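Local coordinates for protein superoxide dismutase [Mn/Fe] (PDB 1UES) that disproportionates superoxide radicals into oxygen and hydrogen peroxide at a manganese or iron ion, working as a homodimer, at residues Ser60-Asn73 against Lys138-Leu150. The protein carries 1 engineered substitution. Numbering follows the deposited sequence.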
loop_
_atom_site.group_PDB
_atom_site.type_symbol
_atom_site.label_atom_id
_atom_site.label_comp_id
_atom_site.label_asym_id
_atom_site.label_seq_id
_atom_site.Cartn_x
_atom_site.Cartn_y
_atom_site.Cartn_z
ATOM N N SER A 60 18.148 -7.610 -9.768
ATOM C CA SER A 60 17.499 -8.504 -8.833
ATOM C C SER A 60 16.013 -8.715 -9.008
ATOM O O SER A 60 15.353 -8.032 -9.794
ATOM C CB SER A 60 17.779 -8.045 -7.401
ATOM O OG SER A 60 17.029 -6.890 -7.085
ATOM N N GLU A 61 15.495 -9.670 -8.245
ATOM C CA GLU A 61 14.078 -10.009 -8.252
ATOM C C GLU A 61 13.608 -10.341 -6.835
ATOM O O GLU A 61 14.392 -10.277 -5.881
ATOM C CB GLU A 61 13.834 -11.213 -9.178
ATOM C CG GLU A 61 12.759 -10.938 -10.228
ATOM C CD GLU A 61 13.297 -10.934 -11.648
ATOM O OE1 GLU A 61 13.751 -9.863 -12.139
ATOM O OE2 GLU A 61 13.255 -12.012 -12.290
ATOM N N GLY A 62 12.330 -10.678 -6.695
ATOM C CA GLY A 62 11.790 -11.059 -5.405
ATOM C C GLY A 62 11.999 -10.096 -4.237
ATOM O O GLY A 62 11.897 -8.885 -4.408
ATOM N N GLY A 63 12.308 -10.655 -3.066
ATOM C CA GLY A 63 12.505 -9.862 -1.859
ATOM C C GLY A 63 13.671 -8.891 -1.959
ATOM O O GLY A 63 13.611 -7.773 -1.433
ATOM N N ILE A 64 14.747 -9.337 -2.599
ATOM C CA ILE A 64 15.912 -8.494 -2.780
ATOM C C ILE A 64 15.515 -7.291 -3.614
ATOM O O ILE A 64 15.804 -6.155 -3.228
ATOM C CB ILE A 64 17.062 -9.281 -3.435
ATOM C CG1 ILE A 64 17.614 -10.251 -2.401
ATOM C CG2 ILE A 64 18.156 -8.332 -3.904
ATOM C CD1 ILE A 64 18.640 -11.232 -2.954
ATOM N N PHE A 65 14.807 -7.519 -4.717
ATOM C CA PHE A 65 14.403 -6.392 -5.515
ATOM C C PHE A 65 13.479 -5.466 -4.729
ATOM O O PHE A 65 13.620 -4.261 -4.819
ATOM C CB PHE A 65 13.668 -6.788 -6.787
ATOM C CG PHE A 65 13.157 -5.596 -7.547
ATOM C CD1 PHE A 65 14.034 -4.798 -8.287
ATOM C CD2 PHE A 65 11.827 -5.201 -7.449
ATOM C CE1 PHE A 65 13.587 -3.626 -8.903
ATOM C CE2 PHE A 65 11.382 -4.040 -8.063
ATOM C CZ PHE A 65 12.263 -3.247 -8.789
ATOM N N ASN A 66 12.521 -6.023 -3.991
ATOM C CA ASN A 66 11.592 -5.171 -3.231
ATOM C C ASN A 66 12.325 -4.230 -2.281
ATOM O O ASN A 66 11.971 -3.038 -2.159
ATOM C CB ASN A 66 10.573 -6.038 -2.454
ATOM C CG ASN A 66 9.574 -6.726 -3.376
ATOM O OD1 ASN A 66 9.382 -6.294 -4.513
ATOM N ND2 ASN A 66 8.937 -7.815 -2.894
ATOM N N ASN A 67 13.369 -4.723 -1.616
ATOM C CA ASN A 67 14.066 -3.844 -0.695
ATOM C C ASN A 67 15.042 -2.922 -1.391
ATOM O O ASN A 67 15.192 -1.780 -0.997
ATOM C CB ASN A 67 14.740 -4.656 0.405
ATOM C CG ASN A 67 13.726 -5.280 1.336
ATOM O OD1 ASN A 67 13.115 -4.576 2.157
ATOM N ND2 ASN A 67 13.539 -6.595 1.239
ATOM N N ALA A 68 15.651 -3.404 -2.470
ATOM C CA ALA A 68 16.599 -2.587 -3.240
ATOM C C ALA A 68 15.842 -1.427 -3.899
ATOM O O ALA A 68 16.257 -0.259 -3.793
ATOM C CB ALA A 68 17.274 -3.453 -4.338
ATOM N N GLY A 69 14.750 -1.770 -4.596
ATOM C CA GLY A 69 13.944 -0.782 -5.283
ATOM C C GLY A 69 13.451 0.255 -4.301
ATOM O O GLY A 69 13.525 1.438 -4.607
ATOM N N GLN A 70 12.994 -0.188 -3.126
ATOM C CA GLN A 70 12.509 0.763 -2.118
ATOM C C GLN A 70 13.643 1.646 -1.611
ATOM O O GLN A 70 13.440 2.849 -1.410
ATOM C CB GLN A 70 11.832 0.030 -0.956
ATOM C CG GLN A 70 10.400 -0.450 -1.278
ATOM C CD GLN A 70 9.458 0.691 -1.713
ATOM O OE1 GLN A 70 9.524 1.160 -2.850
ATOM N NE2 GLN A 70 8.585 1.121 -0.811
ATOM N N THR A 71 14.834 1.080 -1.412
ATOM C CA THR A 71 15.946 1.889 -0.947
ATOM C C THR A 71 16.277 2.949 -1.982
ATOM O O THR A 71 16.367 4.123 -1.667
ATOM C CB THR A 71 17.192 1.038 -0.635
ATOM O OG1 THR A 71 16.862 0.127 0.402
ATOM C CG2 THR A 71 18.333 1.887 -0.139
ATOM N N LEU A 72 16.406 2.550 -3.238
ATOM C CA LEU A 72 16.721 3.526 -4.256
ATOM C C LEU A 72 15.627 4.587 -4.423
ATOM O O LEU A 72 15.919 5.777 -4.536
ATOM C CB LEU A 72 16.964 2.811 -5.587
ATOM C CG LEU A 72 17.188 3.791 -6.731
ATOM C CD1 LEU A 72 18.442 4.602 -6.477
ATOM C CD2 LEU A 72 17.270 3.033 -8.059
ATOM N N ASN A 73 14.373 4.154 -4.428
ATOM C CA ASN A 73 13.274 5.080 -4.597
ATOM C C ASN A 73 13.311 6.128 -3.472
ATOM O O ASN A 73 13.164 7.319 -3.721
ATOM C CB ASN A 73 11.905 4.349 -4.557
ATOM C CG ASN A 73 11.531 3.720 -5.900
ATOM O OD1 ASN A 73 11.765 4.321 -6.934
ATOM N ND2 ASN A 73 10.945 2.522 -5.873
ATOM N N LYS A 138 4.218 4.752 -14.088
ATOM C CA LYS A 138 3.508 4.351 -12.874
ATOM C C LYS A 138 4.200 3.065 -12.417
ATOM O O LYS A 138 4.228 2.066 -13.152
ATOM C CB LYS A 138 2.028 4.101 -13.171
ATOM C CG LYS A 138 1.205 5.383 -13.364
ATOM C CD LYS A 138 -0.190 5.058 -13.865
ATOM C CE LYS A 138 -1.105 4.693 -12.715
ATOM N NZ LYS A 138 -1.545 3.261 -12.794
ATOM N N GLU A 139 4.774 3.094 -11.214
ATOM C CA GLU A 139 5.517 1.952 -10.711
ATOM C C GLU A 139 4.885 1.337 -9.468
ATOM O O GLU A 139 5.028 1.861 -8.347
ATOM C CB GLU A 139 6.963 2.383 -10.399
ATOM C CG GLU A 139 7.743 2.841 -11.606
ATOM C CD GLU A 139 8.203 1.672 -12.460
ATOM O OE1 GLU A 139 7.813 0.520 -12.163
ATOM O OE2 GLU A 139 8.947 1.896 -13.435
ATOM N N PRO A 140 4.167 0.221 -9.643
ATOM C CA PRO A 140 3.559 -0.391 -8.463
ATOM C C PRO A 140 4.624 -0.901 -7.482
ATOM O O PRO A 140 5.720 -1.337 -7.868
ATOM C CB PRO A 140 2.734 -1.546 -9.020
ATOM C CG PRO A 140 2.607 -1.255 -10.525
ATOM C CD PRO A 140 3.862 -0.509 -10.885
ATOM N N ASN A 141 4.270 -0.839 -6.211
ATOM C CA ASN A 141 5.123 -1.319 -5.146
ATOM C C ASN A 141 6.551 -0.788 -5.151
ATOM O O ASN A 141 6.740 0.371 -4.837
ATOM C CB ASN A 141 5.058 -2.850 -5.132
ATOM C CG ASN A 141 3.738 -3.327 -4.592
ATOM O OD1 ASN A 141 2.877 -2.505 -4.307
ATOM N ND2 ASN A 141 3.570 -4.631 -4.426
ATOM N N ALA A 142 7.544 -1.605 -5.488
ATOM C CA ALA A 142 8.922 -1.125 -5.449
ATOM C C ALA A 142 9.553 -0.697 -6.774
ATOM O O ALA A 142 10.752 -0.414 -6.820
ATOM C CB ALA A 142 9.808 -2.185 -4.783
ATOM N N GLY A 143 8.743 -0.646 -7.832
ATOM C CA GLY A 143 9.252 -0.283 -9.136
ATOM C C GLY A 143 10.052 0.984 -9.247
ATOM O O GLY A 143 9.827 1.956 -8.525
ATOM N N ASN A 144 10.995 0.969 -10.180
ATOM C CA ASN A 144 11.839 2.117 -10.449
ATOM C C ASN A 144 12.226 2.066 -11.933
ATOM O O ASN A 144 12.563 1.005 -12.440
ATOM C CB ASN A 144 13.080 2.060 -9.554
ATOM C CG ASN A 144 13.938 3.291 -9.688
ATOM O OD1 ASN A 144 13.984 4.172 -8.797
ATOM N ND2 ASN A 144 14.618 3.380 -10.797
ATOM N N PRO A 145 12.202 3.215 -12.633
ATOM C CA PRO A 145 12.539 3.340 -14.061
ATOM C C PRO A 145 13.861 2.714 -14.450
ATOM O O PRO A 145 14.051 2.325 -15.606
ATOM C CB PRO A 145 12.563 4.843 -14.301
ATOM C CG PRO A 145 11.631 5.389 -13.295
ATOM C CD PRO A 145 11.824 4.516 -12.063
ATOM N N VAL A 146 14.783 2.636 -13.501
ATOM C CA VAL A 146 16.070 2.030 -13.807
ATOM C C VAL A 146 15.922 0.574 -14.215
ATOM O O VAL A 146 16.782 0.015 -14.899
ATOM C CB VAL A 146 17.097 2.130 -12.628
ATOM C CG1 VAL A 146 17.183 3.535 -12.147
ATOM C CG2 VAL A 146 16.725 1.185 -11.504
ATOM N N ARG A 147 14.836 -0.069 -13.809
ATOM C CA ARG A 147 14.670 -1.463 -14.190
ATOM C C ARG A 147 14.361 -1.566 -15.693
ATOM O O ARG A 147 14.382 -2.658 -16.259
ATOM C CB ARG A 147 13.551 -2.115 -13.366
ATOM C CG ARG A 147 13.769 -3.599 -13.072
ATOM C CD ARG A 147 12.550 -4.196 -12.371
ATOM N NE ARG A 147 12.878 -5.415 -11.623
ATOM C CZ ARG A 147 11.974 -6.254 -11.130
ATOM N NH1 ARG A 147 10.675 -6.013 -11.302
ATOM N NH2 ARG A 147 12.365 -7.331 -10.460
ATOM N N LYS A 148 14.094 -0.417 -16.321
ATOM C CA LYS A 148 13.766 -0.324 -17.751
ATOM C C LYS A 148 14.841 0.424 -18.540
ATOM O O LYS A 148 14.647 0.766 -19.702
ATOM C CB LYS A 148 12.444 0.434 -17.914
ATOM C CG LYS A 148 11.291 -0.398 -18.381
ATOM C CD LYS A 148 10.056 0.482 -18.538
ATOM C CE LYS A 148 10.065 1.644 -17.564
ATOM N NZ LYS A 148 9.502 1.230 -16.251
ATOM N N GLY A 149 15.959 0.717 -17.897
ATOM C CA GLY A 149 17.036 1.439 -18.551
ATOM C C GLY A 149 16.845 2.949 -18.585
ATOM O O GLY A 149 17.681 3.676 -19.110
ATOM N N LEU A 150 15.753 3.429 -17.994
ATOM C CA LEU A 150 15.437 4.856 -17.974
ATOM C C LEU A 150 16.097 5.599 -16.818
ATOM O O LEU A 150 16.507 4.986 -15.812
ATOM C CB LEU A 150 13.926 5.049 -17.891
ATOM C CG LEU A 150 13.175 4.582 -19.136
ATOM C CD1 LEU A 150 11.679 4.673 -18.931
ATOM C CD2 LEU A 150 13.597 5.449 -20.307
HETATM O O HOH W 1 15.618 -6.109 -11.467
HETATM O O HOH W 2 7.771 -4.465 -6.148
#
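R147 lays its guanidinium flat over one face of the F65 ring. This is a stacked cation-pi pair: R147 CZ stands 3.6 Å from the ring centroid, almost on the ring normal, with the planes 14° apart. F65 CG, anti to the backbone N (chi1 175°), sends the ring toward the loop.

S60 O and a water, both at the guanidinium edge, help fix its rotation. R147 NH2 gives a nearly straight hydrogen bond to S60 O (3.1 Å, 172°), on a lone pair. The water bridges R147 NE and S60 O. E61 OE1, 3.3 Å from R147 NH2 but well out of the guanidinium plane, makes a salt bridge by charge alone.

At the other end, N73 ND2 donates to G143 O (2.9 Å), from above the carbonyl plane. N73 OD1 accepts from W125 NE1. A second water links N66 OD1 to A142 N.

A142 CB sits 3.5 Å from N66 O and also meets the F65 ring. Q70 OE1 touches A142 CA. G69 has no side chain, so A142 O comes within 3.6 Å of G69 CA in a CA-H...O contact. L72 CD2 meets V146 CG2 at 3.9 Å.

The contact joins helix 62-79 of the alpha-hairpin domain to the type II' turn P140-G143 and the 3-10 segment 145-148 of the C-terminal domain. The turn starts at the end of edge strand 134-140. The Q70 side chain lies about 5 Å from the manganese ion, just outside its ligands H27, H74, D157 and H161. Q70 NE2 hydrogen-bonds Y35 OH of helix 21-42, and Q70 OE1 bonds W123 NE1, consistent with the family's solvent-binding glutamine. Helix 53-59 touches F65 and V146 through V57, while F119 of the second subunit packs on N66 and A142.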